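PDB 4XAB: EvdO2 from Micromonospora carbonacea, which probably acts as a metal-dependent oxygenase of the phytanoyl-CoA dioxygenase family, carrying out an oxidative cyclization in the biosynthesis of an orthosomycin antibiotic. Local coordinates for residues 108-118 and 226-237. Residues are numbered along the deposited sequence; the frame is centred on the assembly and turned at random.
Sequences ELEFYGHAILK and RRAYVLVFMSAP
Tyr112 lays one face of its ring over Val232, whose CB sits 3.9 Å from the ring centroid, 20° off the normal, in a CH-pi contact. The ring gets there because CG is turned between the backbone N and the carbonyl carbon (chi1 61°), which swings it across to the other strand with both valine methyls beneath it. Met234 CE meets the edge of the same ring, 4.3 Å from Tyr112 CE1, and also lies near Glu110, whose OE1 is salt-bridged to Arg141. With the ring cut back to an alanine here, Val232 is likely to lose its aromatic cover and the Met234 methyl to be freer to turn. Further along this face, Ile116 CD1 reaches Val230 CG2 at 4.0 Å, and Ile116 CG1 lies over one face of the His114 ring, whose NE2 is hydrogen-bonded to Gln74 NE2. On the reverse face, Phe111 CB packs 3.6 Å from Phe233 CD2 while the Phe111 ring leads away to an edge-to-face contact with Phe91.

Between these two layers of side chains, 110-118 and 226-234 run antiparallel, with paired backbone bonds from Glu110–Met234 to Lys118–Arg226. The Val232 N to Tyr112 O bond is almost straight at 178°, whereas His114 N to Val230 O is weak. Beyond the Glu110–Met234 pair, a water accepts from Ala236 N and donates to Glu108 O. Strands 74-76 and 139-149 flank the pair, and helices 32-45 and 89-102 pack on the Tyr229 and Phe233 face. The His114 side chain, on the opposite face, lies about 7 Å from the nickel ion held by His129, Asp131 and His215, within the double-stranded beta helix of this cupin-clan oxygenase.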
ATOM      1  N   GLU A 108      14.913 -14.987  -1.228  1.00 24.21           N
ATOM      2  CA  GLU A 108      15.635 -13.837  -0.688  1.00 21.74           C
ATOM      3  C   GLU A 108      14.706 -12.769  -0.135  1.00 24.56           C
ATOM      4  O   GLU A 108      15.147 -11.851   0.550  1.00 28.38           O
ATOM      5  CB  GLU A 108      16.518 -13.215  -1.769  1.00 22.46           C
ATOM      6  CG  GLU A 108      17.791 -13.977  -2.036  1.00 34.87           C
ATOM      7  CD  GLU A 108      18.547 -13.447  -3.235  1.00 42.58           C
ATOM      8  OE1 GLU A 108      19.230 -14.249  -3.905  1.00 35.72           O
ATOM      9  OE2 GLU A 108      18.457 -12.232  -3.508  1.00 49.59           O
ATOM     10  N   LEU A 109      13.420 -12.872  -0.447  1.00 22.01           N
ATOM     11  CA  LEU A 109      12.491 -11.814  -0.079  1.00 22.53           C
ATOM     12  C   LEU A 109      11.908 -12.006   1.307  1.00 24.06           C
ATOM     13  O   LEU A 109      11.382 -13.070   1.630  1.00 25.26           O
ATOM     14  CB  LEU A 109      11.352 -11.726  -1.102  1.00 19.19           C
ATOM     15  CG  LEU A 109      11.829 -11.494  -2.537  1.00 19.86           C
ATOM     16  CD1 LEU A 109      10.663 -11.630  -3.509  1.00 19.96           C
ATOM     17  CD2 LEU A 109      12.460 -10.122  -2.649  1.00 26.76           C
ATOM     18  N   GLU A 110      12.004 -10.959   2.120  1.00 20.55           N
ATOM     19  CA  GLU A 110      11.203 -10.859   3.329  1.00 19.32           C
ATOM     20  C   GLU A 110       9.867 -10.233   2.966  1.00 19.29           C
ATOM     21  O   GLU A 110       9.775  -9.496   1.988  1.00 20.00           O
ATOM     22  CB  GLU A 110      11.923 -10.029   4.386  1.00 17.04           C
ATOM     23  CG  GLU A 110      13.173 -10.714   4.904  1.00 27.16           C
ATOM     24  CD  GLU A 110      14.001  -9.824   5.801  1.00 33.93           C
ATOM     25  OE1 GLU A 110      13.413  -9.031   6.565  1.00 36.59           O
ATOM     26  OE2 GLU A 110      15.244  -9.921   5.731  1.00 37.59           O
ATOM     27  N   PHE A 111       8.833 -10.522   3.744  1.00 19.65           N
ATOM     28  CA  PHE A 111       7.508 -10.032   3.390  1.00 15.87           C
ATOM     29  C   PHE A 111       6.586  -9.886   4.583  1.00 21.85           C
ATOM     30  O   PHE A 111       6.809 -10.477   5.639  1.00 24.72           O
ATOM     31  CB  PHE A 111       6.861 -10.965   2.353  1.00 20.67           C
ATOM     32  CG  PHE A 111       6.908 -12.420   2.736  1.00 26.43           C
ATOM     33  CD1 PHE A 111       7.926 -13.240   2.271  1.00 29.33           C
ATOM     34  CD2 PHE A 111       5.949 -12.964   3.575  1.00 30.14           C
ATOM     35  CE1 PHE A 111       7.977 -14.577   2.630  1.00 32.61           C
ATOM     36  CE2 PHE A 111       6.002 -14.299   3.942  1.00 33.45           C
ATOM     37  CZ  PHE A 111       7.013 -15.104   3.465  1.00 35.16           C
ATOM     38  N   TYR A 112       5.547  -9.083   4.399  1.00 19.01           N
ATOM     39  CA  TYR A 112       4.454  -9.024   5.357  1.00 20.39           C
ATOM     40  C   TYR A 112       3.216  -8.442   4.683  1.00 19.82           C
ATOM     41  O   TYR A 112       3.294  -7.865   3.590  1.00 19.86           O
ATOM     42  CB  TYR A 112       4.840  -8.198   6.592  1.00 18.73           C
ATOM     43  CG  TYR A 112       5.184  -6.758   6.293  1.00 24.89           C
ATOM     44  CD1 TYR A 112       6.488  -6.387   5.977  1.00 25.56           C
ATOM     45  CD2 TYR A 112       4.207  -5.765   6.332  1.00 22.99           C
ATOM     46  CE1 TYR A 112       6.806  -5.073   5.697  1.00 23.53           C
ATOM     47  CE2 TYR A 112       4.521  -4.444   6.055  1.00 27.04           C
ATOM     48  CZ  TYR A 112       5.821  -4.109   5.744  1.00 23.77           C
ATOM     49  OH  TYR A 112       6.138  -2.803   5.468  1.00 29.74           O
ATOM     50  N   GLY A 113       2.076  -8.592   5.346  1.00 24.01           N
ATOM     51  CA  GLY A 113       0.807  -8.127   4.814  1.00 22.52           C
ATOM     52  C   GLY A 113       0.355  -6.856   5.502  1.00 23.58           C
ATOM     53  O   GLY A 113       0.859  -6.490   6.560  1.00 23.20           O
ATOM     54  N   HIS A 114      -0.609  -6.176   4.901  1.00 20.59           N
ATOM     55  CA  HIS A 114      -1.128  -4.941   5.461  1.00 22.22           C
ATOM     56  C   HIS A 114      -2.550  -4.754   4.916  1.00 23.73           C
ATOM     57  O   HIS A 114      -2.758  -4.769   3.704  1.00 22.28           O
ATOM     58  CB  HIS A 114      -0.208  -3.761   5.104  1.00 23.90           C
ATOM     59  CG  HIS A 114      -0.670  -2.438   5.633  1.00 35.45           C
ATOM     60  ND1 HIS A 114      -0.250  -1.237   5.099  1.00 40.64           N
ATOM     61  CD2 HIS A 114      -1.506  -2.125   6.650  1.00 39.25           C
ATOM     62  CE1 HIS A 114      -0.816  -0.242   5.760  1.00 42.51           C
ATOM     63  NE2 HIS A 114      -1.580  -0.753   6.708  1.00 36.12           N
ATOM     64  N   ALA A 115      -3.520  -4.612   5.815  1.00 22.57           N
ATOM     65  CA  ALA A 115      -4.916  -4.476   5.415  1.00 20.78           C
ATOM     66  C   ALA A 115      -5.395  -3.060   5.652  1.00 23.57           C
ATOM     67  O   ALA A 115      -5.105  -2.456   6.690  1.00 20.70           O
ATOM     68  CB  ALA A 115      -5.787  -5.463   6.162  1.00 22.96           C
ATOM     69  N   ILE A 116      -6.134  -2.540   4.680  1.00 19.00           N
ATOM     70  CA  ILE A 116      -6.643  -1.182   4.726  1.00 20.70           C
ATOM     71  C   ILE A 116      -8.108  -1.179   4.349  1.00 20.53           C
ATOM     72  O   ILE A 116      -8.503  -1.824   3.378  1.00 19.76           O
ATOM     73  CB  ILE A 116      -5.882  -0.250   3.757  1.00 23.81           C
ATOM     74  CG1 ILE A 116      -4.398  -0.199   4.104  1.00 22.97           C
ATOM     75  CG2 ILE A 116      -6.504   1.156   3.755  1.00 31.47           C
ATOM     76  CD1 ILE A 116      -3.557   0.354   2.974  1.00 26.91           C
ATOM     77  N   LEU A 117      -8.919  -0.470   5.131  1.00 21.24           N
ATOM     78  CA  LEU A 117     -10.291  -0.192   4.728  1.00 20.95           C
ATOM     79  C   LEU A 117     -10.530   1.315   4.805  1.00 23.48           C
ATOM     80  O   LEU A 117     -10.350   1.914   5.860  1.00 22.88           O
ATOM     81  CB  LEU A 117     -11.282  -0.961   5.615  1.00 21.48           C
ATOM     82  CG  LEU A 117     -12.775  -0.873   5.289  1.00 25.21           C
ATOM     83  CD1 LEU A 117     -13.480  -2.119   5.780  1.00 22.89           C
ATOM     84  CD2 LEU A 117     -13.412   0.366   5.910  1.00 24.52           C
ATOM     85  N   LYS A 118     -10.904   1.916   3.675  1.00 18.17           N
ATOM     86  CA  LYS A 118     -11.316   3.316   3.628  1.00 24.18           C
ATOM     87  C   LYS A 118     -12.820   3.386   3.759  1.00 23.92           C
ATOM     88  O   LYS A 118     -13.531   3.004   2.829  1.00 24.80           O
ATOM     89  CB  LYS A 118     -10.905   3.994   2.319  1.00 23.78           C
ATOM     90  CG  LYS A 118      -9.431   4.131   2.101  1.00 35.17           C
ATOM     91  CD  LYS A 118      -9.169   4.948   0.845  1.00 43.51           C
ATOM     92  CE  LYS A 118      -9.668   6.373   0.980  1.00 48.44           C
ATOM     93  NZ  LYS A 118      -8.711   7.209   1.756  1.00 56.57           N
ATOM     94  N   ARG A 226     -13.846   1.010   0.721  1.00 21.39           N
ATOM     95  CA  ARG A 226     -12.894   0.581  -0.281  1.00 21.10           C
ATOM     96  C   ARG A 226     -11.744  -0.115   0.414  1.00 23.59           C
ATOM     97  O   ARG A 226     -11.065   0.488   1.246  1.00 23.88           O
ATOM     98  CB  ARG A 226     -12.391   1.768  -1.091  1.00 21.53           C
ATOM     99  CG  ARG A 226     -13.518   2.624  -1.619  1.00 22.80           C
ATOM    100  CD  ARG A 226     -14.192   1.948  -2.800  1.00 19.28           C
ATOM    101  NE  ARG A 226     -15.446   2.612  -3.107  1.00 20.64           N
ATOM    102  CZ  ARG A 226     -16.083   2.500  -4.264  1.00 25.19           C
ATOM    103  NH1 ARG A 226     -15.573   1.749  -5.229  1.00 26.03           N
ATOM    104  NH2 ARG A 226     -17.226   3.142  -4.452  1.00 26.78           N
ATOM    105  N   ARG A 227     -11.551  -1.385   0.082  1.00 18.71           N
ATOM    106  CA  ARG A 227     -10.599  -2.240   0.791  1.00 17.17           C
ATOM    107  C   ARG A 227      -9.412  -2.624  -0.072  1.00 22.60           C
ATOM    108  O   ARG A 227      -9.551  -2.894  -1.260  1.00 17.67           O
ATOM    109  CB  ARG A 227     -11.310  -3.502   1.287  1.00 18.55           C
ATOM    110  CG  ARG A 227     -12.476  -3.194   2.220  1.00 19.75           C
ATOM    111  CD  ARG A 227     -13.498  -4.322   2.247  1.00 25.65           C
ATOM    112  NE  ARG A 227     -14.247  -4.449   0.997  1.00 22.27           N
ATOM    113  CZ  ARG A 227     -15.236  -5.325   0.816  1.00 24.40           C
ATOM    114  NH1 ARG A 227     -15.581  -6.144   1.803  1.00 28.35           N
ATOM    115  NH2 ARG A 227     -15.877  -5.387  -0.347  1.00 27.90           N
ATOM    116  N   ALA A 228      -8.230  -2.649   0.535  1.00 18.48           N
ATOM    117  CA  ALA A 228      -7.033  -3.071  -0.176  1.00 17.60           C
ATOM    118  C   ALA A 228      -6.265  -4.031   0.702  1.00 21.61           C
ATOM    119  O   ALA A 228      -6.275  -3.909   1.928  1.00 20.27           O
ATOM    120  CB  ALA A 228      -6.163  -1.868  -0.552  1.00 18.41           C
ATOM    121  N   TYR A 229      -5.619  -5.005   0.073  1.00 19.73           N
ATOM    122  CA  TYR A 229      -4.740  -5.923   0.769  1.00 18.08           C
ATOM    123  C   TYR A 229      -3.356  -5.710   0.187  1.00 15.96           C
ATOM    124  O   TYR A 229      -3.152  -5.859  -1.020  1.00 17.20           O
ATOM    125  CB  TYR A 229      -5.194  -7.369   0.606  1.00 19.64           C
ATOM    126  CG  TYR A 229      -4.263  -8.396   1.208  1.00 21.79           C
ATOM    127  CD1 TYR A 229      -4.006  -8.413   2.574  1.00 28.06           C
ATOM    128  CD2 TYR A 229      -3.661  -9.367   0.419  1.00 24.24           C
ATOM    129  CE1 TYR A 229      -3.169  -9.356   3.132  1.00 32.79           C
ATOM    130  CE2 TYR A 229      -2.821 -10.320   0.972  1.00 28.06           C
ATOM    131  CZ  TYR A 229      -2.581 -10.310   2.325  1.00 31.43           C
ATOM    132  OH  TYR A 229      -1.747 -11.248   2.888  1.00 37.35           O
ATOM    133  N   VAL A 230      -2.419  -5.322   1.038  1.00 15.41           N
ATOM    134  CA  VAL A 230      -1.106  -4.919   0.567  1.00 17.86           C
ATOM    135  C   VAL A 230      -0.082  -5.957   0.986  1.00 18.36           C
ATOM    136  O   VAL A 230      -0.030  -6.353   2.148  1.00 19.45           O
ATOM    137  CB  VAL A 230      -0.694  -3.531   1.128  1.00 18.08           C
ATOM    138  CG1 VAL A 230       0.643  -3.118   0.554  1.00 22.95           C
ATOM    139  CG2 VAL A 230      -1.754  -2.478   0.801  1.00 21.15           C
ATOM    140  N   LEU A 231       0.726  -6.411   0.035  1.00 16.99           N
ATOM    141  CA  LEU A 231       1.847  -7.282   0.355  1.00 12.93           C
ATOM    142  C   LEU A 231       3.127  -6.531   0.069  1.00 13.57           C
ATOM    143  O   LEU A 231       3.287  -5.932  -0.990  1.00 14.36           O
ATOM    144  CB  LEU A 231       1.780  -8.570  -0.459  1.00 16.66           C
ATOM    145  CG  LEU A 231       0.729  -9.566   0.016  1.00 18.97           C
ATOM    146  CD1 LEU A 231       0.506 -10.630  -1.058  1.00 19.22           C
ATOM    147  CD2 LEU A 231       1.189 -10.200   1.334  1.00 20.88           C
ATOM    148  N   VAL A 232       4.023  -6.531   1.046  1.00 15.67           N
ATOM    149  CA  VAL A 232       5.321  -5.895   0.914  1.00 12.42           C
ATOM    150  C   VAL A 232       6.403  -6.957   0.789  1.00 12.91           C
ATOM    151  O   VAL A 232       6.414  -7.900   1.548  1.00 18.07           O
ATOM    152  CB  VAL A 232       5.601  -5.001   2.120  1.00 15.10           C
ATOM    153  CG1 VAL A 232       7.021  -4.465   2.062  1.00 17.77           C
ATOM    154  CG2 VAL A 232       4.563  -3.883   2.167  1.00 17.32           C
ATOM    155  N   PHE A 233       7.264  -6.817  -0.213  1.00 15.25           N
ATOM    156  CA  PHE A 233       8.370  -7.740  -0.442  1.00 14.22           C
ATOM    157  C   PHE A 233       9.649  -6.932  -0.466  1.00 17.23           C
ATOM    158  O   PHE A 233       9.717  -5.894  -1.135  1.00 16.38           O
ATOM    159  CB  PHE A 233       8.193  -8.507  -1.766  1.00 17.86           C
ATOM    160  CG  PHE A 233       7.026  -9.459  -1.765  1.00 14.60           C
ATOM    161  CD1 PHE A 233       5.787  -9.076  -2.282  1.00 14.90           C
ATOM    162  CD2 PHE A 233       7.157 -10.734  -1.236  1.00 14.86           C
ATOM    163  CE1 PHE A 233       4.723  -9.957  -2.271  1.00 15.20           C
ATOM    164  CE2 PHE A 233       6.090 -11.615  -1.222  1.00 18.94           C
ATOM    165  CZ  PHE A 233       4.864 -11.219  -1.743  1.00 17.71           C
ATOM    166  N   MET A 234      10.673  -7.407   0.231  1.00 19.05           N
ATOM    167  CA  MET A 234      11.883  -6.611   0.342  1.00 18.52           C
ATOM    168  C   MET A 234      13.114  -7.467   0.557  1.00 19.41           C
ATOM    169  O   MET A 234      13.022  -8.600   1.021  1.00 20.20           O
ATOM    170  CB  MET A 234      11.745  -5.625   1.488  1.00 17.29           C
ATOM    171  CG  MET A 234      11.650  -6.308   2.819  1.00 20.61           C
ATOM    172  SD  MET A 234      11.020  -5.167   4.052  1.00 26.91           S
ATOM    173  CE  MET A 234      10.920  -6.236   5.478  1.00 31.09           C
ATOM    174  N   SER A 235      14.270  -6.899   0.237  1.00 15.85           N
ATOM    175  CA  SER A 235      15.537  -7.581   0.464  1.00 18.92           C
ATOM    176  C   SER A 235      15.940  -7.451   1.918  1.00 22.71           C
ATOM    177  O   SER A 235      15.408  -6.608   2.645  1.00 22.75           O
ATOM    178  CB  SER A 235      16.628  -6.982  -0.409  1.00 19.25           C
ATOM    179  OG  SER A 235      16.972  -5.700   0.090  1.00 21.36           O
ATOM    180  N   ALA A 236      16.888  -8.279   2.333  1.00 18.08           N
ATOM    181  CA  ALA A 236      17.601  -8.056   3.587  1.00 23.48           C
ATOM    182  C   ALA A 236      18.248  -6.669   3.566  1.00 23.81           C
ATOM    183  O   ALA A 236      18.555  -6.132   2.496  1.00 20.78           O
ATOM    184  CB  ALA A 236      18.653  -9.139   3.804  1.00 27.62           C
ATOM    185  N   PRO A 237      18.464  -6.081   4.751  1.00 22.21           N
ATOM    186  CA  PRO A 237      19.045  -4.738   4.798  1.00 24.93           C
ATOM    187  C   PRO A 237      20.544  -4.737   4.510  1.00 22.37           C
ATOM    188  O   PRO A 237      21.237  -5.682   4.873  1.00 25.18           O
ATOM    189  CB  PRO A 237      18.769  -4.294   6.239  1.00 23.98           C
ATOM    190  CG  PRO A 237      18.781  -5.554   7.019  1.00 28.49           C
ATOM    191  CD  PRO A 237      18.181  -6.610   6.098  1.00 23.64           C
TER
HETATM  192  O   HOH W   1      17.741 -10.347   0.546  1.00 26.84           O